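Long-range contact in uncharacterized protein (Staphylococcus aureus subsp. aureus Mu50, PDB 4EBG), which is a probably secreted protein of unknown function with a cystatin-like fold, a helix packed on an antiparallel sheet: residues Y2-N14 against T29-D43. Sequence-based numbering, arbitrary orientation. Where two conformers were deposited one is given.
Sequences YQKDIDKVYKEQN and TDIKQEDSNTHVYKD. With PO4 (phosphate ion), chain D.
Tyr2 lays one ring face on Val40, with CG1 of Val40 3.8 Å from the ring centroid in a CH-pi contact almost on the ring normal. At the rim its OH donates to Asp43 OD1 (2.8 Å), which accepts on its anti lone pair; the carboxylate stands perpendicular to the ring. Gln3 comes next, from the opposite direction to Gln33, their amides nearly coplanar and closed into a ring by two bonds on in-plane lone pairs: Gln3 NE2 gives to Gln33 OE1 at 2.9 Å, and Gln33 NE2 returns a longer bond to Gln3 OE1. The chain of Gln33, extended with CG anti to the backbone N (chi1 179°), carries its amide out to this pairing; Asp7 OD1 takes the second N-H of Gln3, and Asp93 also accepts from Gln33 NE2. Ile6 puts CG2 against the amide of Gln33 and CD1 against Val40 CG2. The 3-14 part of helix 3-23 runs N-to-C at 125° to strand 37-41, over the antiparallel sheet of the cystatin-like fold. Tyr10 slides its ring under the backbone and CB of Gln33, while Ile31 CG2 sits at the ring edge and the buried OH donates to Thr38 OG1 (2.7 Å). Asn14 grips the backbone of Ile31 twice, OD1 accepting from Ile31 N at 2.9 Å and ND2 reaching Ile31 O at 3.0 Å, nearly straight (173°); a water links Asn14 O to Thr29 O.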
loop_
_atom_site.group_PDB
_atom_site.type_symbol
_atom_site.label_atom_id
_atom_site.label_comp_id
_atom_site.label_asym_id
_atom_site.label_seq_id
_atom_site.Cartn_x
_atom_site.Cartn_y
_atom_site.Cartn_z
ATOM N N TYR B 2 -1.953 -8.373 -26.633
ATOM C CA TYR B 2 -2.288 -8.103 -25.245
ATOM C C TYR B 2 -1.483 -6.984 -24.611
ATOM O O TYR B 2 -1.723 -6.661 -23.448
ATOM C CB TYR B 2 -2.057 -9.354 -24.439
ATOM C CG TYR B 2 -2.794 -10.560 -24.928
ATOM C CD1 TYR B 2 -4.176 -10.576 -25.034
ATOM C CD2 TYR B 2 -2.095 -11.699 -25.309
ATOM C CE1 TYR B 2 -4.848 -11.726 -25.489
ATOM C CE2 TYR B 2 -2.748 -12.832 -25.746
ATOM C CZ TYR B 2 -4.105 -12.827 -25.878
ATOM O OH TYR B 2 -4.772 -13.952 -26.317
ATOM N N GLN B 3 -0.498 -6.415 -25.311
ATOM C CA GLN B 3 0.433 -5.497 -24.658
ATOM C C GLN B 3 -0.220 -4.235 -24.078
ATOM O O GLN B 3 0.148 -3.774 -23.019
ATOM C CB GLN B 3 1.636 -5.200 -25.531
ATOM C CG GLN B 3 2.712 -4.344 -24.813
ATOM C CD GLN B 3 3.326 -5.060 -23.642
ATOM O OE1 GLN B 3 3.668 -6.250 -23.726
ATOM N NE2 GLN B 3 3.419 -4.375 -22.513
ATOM N N LYS B 4 -1.226 -3.696 -24.739
ATOM C CA LYS B 4 -1.941 -2.509 -24.228
ATOM C C LYS B 4 -2.517 -2.813 -22.839
ATOM O O LYS B 4 -2.436 -2.004 -21.913
ATOM C CB LYS B 4 -3.059 -2.077 -25.195
ATOM C CG LYS B 4 -4.007 -0.981 -24.650
ATOM C CD LYS B 4 -4.921 -0.407 -25.718
ATOM C CE LYS B 4 -6.213 0.125 -25.108
ATOM N NZ LYS B 4 -6.993 1.004 -26.044
ATOM N N ASP B 5 -3.108 -3.989 -22.692
ATOM C CA ASP B 5 -3.689 -4.375 -21.427
ATOM C C ASP B 5 -2.661 -4.761 -20.393
ATOM O O ASP B 5 -2.830 -4.471 -19.221
ATOM C CB ASP B 5 -4.774 -5.422 -21.619
ATOM C CG ASP B 5 -6.073 -4.811 -22.216
ATOM O OD1 ASP B 5 -6.226 -3.555 -22.293
ATOM O OD2 ASP B 5 -6.932 -5.590 -22.623
ATOM N N ILE B 6 -1.584 -5.400 -20.808
ATOM C CA ILE B 6 -0.486 -5.645 -19.883
ATOM C C ILE B 6 0.065 -4.301 -19.357
ATOM O O ILE B 6 0.375 -4.198 -18.164
ATOM C CB ILE B 6 0.616 -6.488 -20.553
ATOM C CG1 ILE B 6 0.085 -7.902 -20.897
ATOM C CG2 ILE B 6 1.837 -6.575 -19.715
ATOM C CD1 ILE B 6 0.985 -8.639 -21.913
ATOM N N ASP B 7 0.183 -3.305 -20.232
ATOM C CA ASP B 7 0.647 -2.013 -19.805
ATOM C C ASP B 7 -0.272 -1.413 -18.716
ATOM O O ASP B 7 0.193 -0.793 -17.782
ATOM C CB ASP B 7 0.670 -1.057 -21.020
ATOM C CG ASP B 7 1.860 -1.281 -21.965
ATOM O OD1 ASP B 7 2.832 -1.938 -21.572
ATOM O OD2 ASP B 7 1.828 -0.756 -23.109
ATOM N N LYS B 8 -1.584 -1.574 -18.874
ATOM C CA LYS B 8 -2.542 -1.133 -17.885
ATOM C C LYS B 8 -2.296 -1.806 -16.544
ATOM O O LYS B 8 -2.436 -1.166 -15.512
ATOM C CB LYS B 8 -3.985 -1.370 -18.339
ATOM C CG LYS B 8 -4.404 -0.556 -19.573
ATOM C CD LYS B 8 -5.808 -0.877 -19.994
ATOM C CE LYS B 8 -6.220 -0.188 -21.302
ATOM N NZ LYS B 8 -7.431 -0.835 -21.914
ATOM N N VAL B 9 -2.043 -3.104 -16.586
ATOM C CA VAL B 9 -1.765 -3.875 -15.366
ATOM C C VAL B 9 -0.534 -3.336 -14.651
ATOM O O VAL B 9 -0.580 -3.066 -13.437
ATOM C CB VAL B 9 -1.664 -5.404 -15.672
ATOM C CG1 VAL B 9 -1.124 -6.143 -14.468
ATOM C CG2 VAL B 9 -3.053 -5.952 -16.061
ATOM N N TYR B 10 0.580 -3.163 -15.369
ATOM C CA TYR B 10 1.789 -2.688 -14.721
ATOM C C TYR B 10 1.609 -1.236 -14.249
ATOM O O TYR B 10 2.137 -0.901 -13.183
ATOM C CB TYR B 10 3.035 -2.861 -15.616
ATOM C CG TYR B 10 3.555 -4.290 -15.553
ATOM C CD1 TYR B 10 4.403 -4.682 -14.573
ATOM C CD2 TYR B 10 3.106 -5.261 -16.434
ATOM C CE1 TYR B 10 4.819 -5.994 -14.462
ATOM C CE2 TYR B 10 3.515 -6.575 -16.331
ATOM C CZ TYR B 10 4.355 -6.941 -15.345
ATOM O OH TYR B 10 4.757 -8.230 -15.179
ATOM N N LYS B 11 0.852 -0.434 -14.974
ATOM C CA LYS B 11 0.618 0.934 -14.491
ATOM C C LYS B 11 -0.120 0.896 -13.166
ATOM O O LYS B 11 0.209 1.617 -12.212
ATOM C CB LYS B 11 -0.158 1.706 -15.539
ATOM C CG LYS B 11 -0.529 3.108 -15.063
ATOM C CD LYS B 11 -1.121 3.961 -16.212
ATOM C CE LYS B 11 -1.627 5.296 -15.729
ATOM N NZ LYS B 11 -2.929 5.195 -15.034
ATOM N N GLU B 12 -1.168 0.069 -13.088
ATOM C CA GLU B 12 -1.974 -0.016 -11.893
ATOM C C GLU B 12 -1.116 -0.569 -10.740
ATOM O O GLU B 12 -1.210 -0.079 -9.630
ATOM C CB GLU B 12 -3.208 -0.882 -12.147
ATOM C CG GLU B 12 -4.119 -0.983 -10.977
ATOM C CD GLU B 12 -4.816 0.302 -10.612
ATOM O OE1 GLU B 12 -4.861 1.241 -11.437
ATOM O OE2 GLU B 12 -5.355 0.337 -9.478
ATOM N N GLN B 13 -0.320 -1.603 -11.001
ATOM C CA GLN B 13 0.500 -2.155 -9.973
ATOM C C GLN B 13 1.434 -1.095 -9.420
ATOM O O GLN B 13 1.639 -0.980 -8.195
ATOM C CB GLN B 13 1.333 -3.332 -10.491
ATOM C CG GLN B 13 2.137 -4.039 -9.359
ATOM C CD GLN B 13 1.297 -4.847 -8.447
ATOM O OE1 GLN B 13 0.541 -5.662 -8.923
ATOM N NE2 GLN B 13 1.443 -4.687 -7.135
ATOM N N ASN B 14 2.072 -0.334 -10.297
ATOM C CA ASN B 14 2.988 0.702 -9.826
ATOM C C ASN B 14 2.260 1.808 -9.037
ATOM O O ASN B 14 2.806 2.309 -8.061
ATOM C CB ASN B 14 3.789 1.263 -10.997
ATOM C CG ASN B 14 4.978 0.407 -11.323
ATOM O OD1 ASN B 14 5.792 0.169 -10.462
ATOM N ND2 ASN B 14 5.091 -0.075 -12.556
ATOM N N THR B 29 8.692 0.483 -6.108
ATOM C CA THR B 29 7.802 1.369 -6.879
ATOM C C THR B 29 8.120 1.593 -8.359
ATOM O O THR B 29 7.485 2.406 -9.022
ATOM C CB THR B 29 7.665 2.711 -6.163
ATOM O OG1 THR B 29 8.941 3.338 -6.169
ATOM C CG2 THR B 29 7.197 2.518 -4.706
ATOM N N ASP B 30 9.068 0.816 -8.864
ATOM C CA ASP B 30 9.544 0.867 -10.248
ATOM C C ASP B 30 9.536 -0.530 -10.832
ATOM O O ASP B 30 10.561 -1.065 -11.293
ATOM C CB ASP B 30 10.919 1.560 -10.378
ATOM C CG ASP B 30 12.018 0.902 -9.601
ATOM O OD1 ASP B 30 11.798 0.160 -8.603
ATOM O OD2 ASP B 30 13.193 1.173 -9.995
ATOM N N ILE B 31 8.351 -1.130 -10.827
ATOM C CA ILE B 31 8.157 -2.481 -11.299
ATOM C C ILE B 31 8.185 -2.440 -12.832
ATOM O O ILE B 31 7.460 -1.641 -13.437
ATOM C CB ILE B 31 6.827 -3.089 -10.811
ATOM C CG1 ILE B 31 6.709 -3.057 -9.267
ATOM C CG2 ILE B 31 6.624 -4.486 -11.373
ATOM C CD1 ILE B 31 7.779 -3.837 -8.533
ATOM N N LYS B 32 8.974 -3.338 -13.410
ATOM C CA LYS B 32 9.125 -3.396 -14.871
ATOM C C LYS B 32 8.770 -4.788 -15.392
ATOM O O LYS B 32 9.209 -5.773 -14.863
ATOM C CB LYS B 32 10.560 -3.061 -15.243
ATOM C CG LYS B 32 11.002 -1.646 -14.848
ATOM C CD LYS B 32 12.487 -1.420 -14.950
ATOM C CE LYS B 32 13.312 -1.958 -13.774
ATOM N NZ LYS B 32 13.184 -1.152 -12.492
ATOM N N GLN B 33 8.026 -4.803 -16.491
ATOM C CA GLN B 33 7.619 -6.055 -17.122
ATOM C C GLN B 33 8.824 -6.951 -17.449
ATOM O O GLN B 33 8.760 -8.162 -17.304
ATOM C CB GLN B 33 6.781 -5.759 -18.358
ATOM C CG GLN B 33 6.314 -6.996 -19.101
ATOM C CD GLN B 33 5.428 -6.631 -20.290
ATOM O OE1 GLN B 33 4.931 -5.536 -20.362
ATOM N NE2 GLN B 33 5.202 -7.592 -21.200
ATOM N N GLU B 34 9.915 -6.367 -17.937
ATOM C CA GLU B 34 11.068 -7.146 -18.383
ATOM C C GLU B 34 11.861 -7.772 -17.224
ATOM O O GLU B 34 12.686 -8.605 -17.449
ATOM C CB GLU B 34 12.014 -6.318 -19.241
ATOM C CG GLU B 34 12.766 -5.222 -18.475
ATOM C CD GLU B 34 12.099 -3.847 -18.523
ATOM O OE1 GLU B 34 10.836 -3.786 -18.738
ATOM O OE2 GLU B 34 12.853 -2.823 -18.344
ATOM N N ASP B 35 11.545 -7.408 -15.996
ATOM C CA ASP B 35 12.115 -8.007 -14.797
ATOM C C ASP B 35 11.076 -8.830 -14.027
ATOM O O ASP B 35 11.297 -9.206 -12.858
ATOM C CB ASP B 35 12.679 -6.930 -13.887
ATOM C CG ASP B 35 13.859 -6.197 -14.482
ATOM O OD1 ASP B 35 14.556 -6.769 -15.353
ATOM O OD2 ASP B 35 14.083 -5.055 -14.063
ATOM N N SER B 36 9.932 -9.093 -14.661
ATOM C CA SER B 36 8.794 -9.715 -14.000
ATOM C C SER B 36 8.351 -10.925 -14.835
ATOM O O SER B 36 8.901 -11.173 -15.936
ATOM C CB SER B 36 7.683 -8.703 -13.860
ATOM O OG SER B 36 8.102 -7.561 -13.100
ATOM N N ASN B 37 7.364 -11.645 -14.332
ATOM C CA ASN B 37 6.692 -12.697 -15.052
ATOM C C ASN B 37 5.278 -12.272 -15.351
ATOM O O ASN B 37 4.578 -11.751 -14.491
ATOM C CB ASN B 37 6.727 -13.976 -14.245
ATOM C CG ASN B 37 8.118 -14.504 -14.085
ATOM O OD1 ASN B 37 8.983 -14.268 -14.953
ATOM N ND2 ASN B 37 8.340 -15.261 -13.012
ATOM N N THR B 38 4.803 -12.456 -16.595
ATOM C CA THR B 38 3.486 -12.115 -17.041
ATOM C C THR B 38 2.853 -13.260 -17.797
ATOM O O THR B 38 3.491 -13.845 -18.693
ATOM C CB THR B 38 3.498 -10.853 -17.947
ATOM O OG1 THR B 38 4.242 -9.827 -17.309
ATOM C CG2 THR B 38 2.127 -10.389 -18.293
ATOM N N HIS B 39 1.620 -13.604 -17.454
ATOM C CA HIS B 39 0.831 -14.573 -18.178
ATOM C C HIS B 39 -0.561 -14.027 -18.431
ATOM O O HIS B 39 -1.169 -13.428 -17.534
ATOM C CB HIS B 39 0.705 -15.894 -17.432
ATOM C CG HIS B 39 1.990 -16.660 -17.344
ATOM N ND1 HIS B 39 2.945 -16.397 -16.397
ATOM C CD2 HIS B 39 2.481 -17.674 -18.107
ATOM C CE1 HIS B 39 3.969 -17.222 -16.567
ATOM N NE2 HIS B 39 3.697 -18.031 -17.571
ATOM N N VAL B 40 -1.091 -14.214 -19.639
ATOM C CA VAL B 40 -2.436 -13.813 -20.010
ATOM C C VAL B 40 -3.290 -15.057 -20.225
ATOM O O VAL B 40 -2.832 -16.045 -20.842
ATOM C CB VAL B 40 -2.442 -12.953 -21.296
ATOM C CG1 VAL B 40 -3.849 -12.579 -21.726
ATOM C CG2 VAL B 40 -1.544 -11.742 -21.129
ATOM N N TYR B 41 -4.536 -14.996 -19.740
ATOM C CA TYR B 41 -5.493 -16.072 -19.828
ATOM C C TYR B 41 -6.791 -15.557 -20.382
ATOM O O TYR B 41 -7.101 -14.376 -20.317
ATOM C CB TYR B 41 -5.728 -16.728 -18.461
ATOM C CG TYR B 41 -4.473 -17.211 -17.840
ATOM C CD1 TYR B 41 -4.000 -18.500 -18.124
ATOM C CD2 TYR B 41 -3.692 -16.402 -17.000
ATOM C CE1 TYR B 41 -2.764 -18.976 -17.581
ATOM C CE2 TYR B 41 -2.512 -16.887 -16.479
ATOM C CZ TYR B 41 -2.023 -18.144 -16.796
ATOM O OH TYR B 41 -0.819 -18.557 -16.278
ATOM N N LYS B 42 -7.597 -16.514 -20.815
ATOM C CA LYS B 42 -8.979 -16.270 -21.253
ATOM C C LYS B 42 -9.050 -15.106 -22.223
ATOM O O LYS B 42 -9.885 -14.228 -22.134
ATOM C CB LYS B 42 -9.929 -16.194 -20.033
ATOM C CG LYS B 42 -10.118 -17.610 -19.375
ATOM C CD LYS B 42 -11.166 -17.690 -18.311
ATOM C CE LYS B 42 -11.129 -19.001 -17.567
ATOM N NZ LYS B 42 -12.275 -19.097 -16.588
ATOM N N ASP B 43 -8.094 -15.140 -23.164
ATOM C CA ASP B 43 -7.948 -14.192 -24.263
ATOM C C ASP B 43 -7.953 -12.756 -23.793
ATOM O O ASP B 43 -8.457 -11.869 -24.473
ATOM C CB ASP B 43 -8.988 -14.447 -25.363
ATOM C CG ASP B 43 -8.590 -13.853 -26.725
ATOM O OD1 ASP B 43 -7.399 -13.564 -27.049
ATOM O OD2 ASP B 43 -9.504 -13.691 -27.530
HETATM P P PO4 D . 16.201 -2.512 -10.619
HETATM O O1 PO4 D . 16.512 -3.869 -9.983
HETATM O O2 PO4 D . 16.930 -2.551 -11.903
HETATM O O3 PO4 D . 14.689 -2.425 -10.749
HETATM O O4 PO4 D . 16.777 -1.454 -9.639
HETATM O O HOH W 1 4.391 -3.089 -19.068
HETATM O O HOH W 2 5.219 3.894 -8.763
#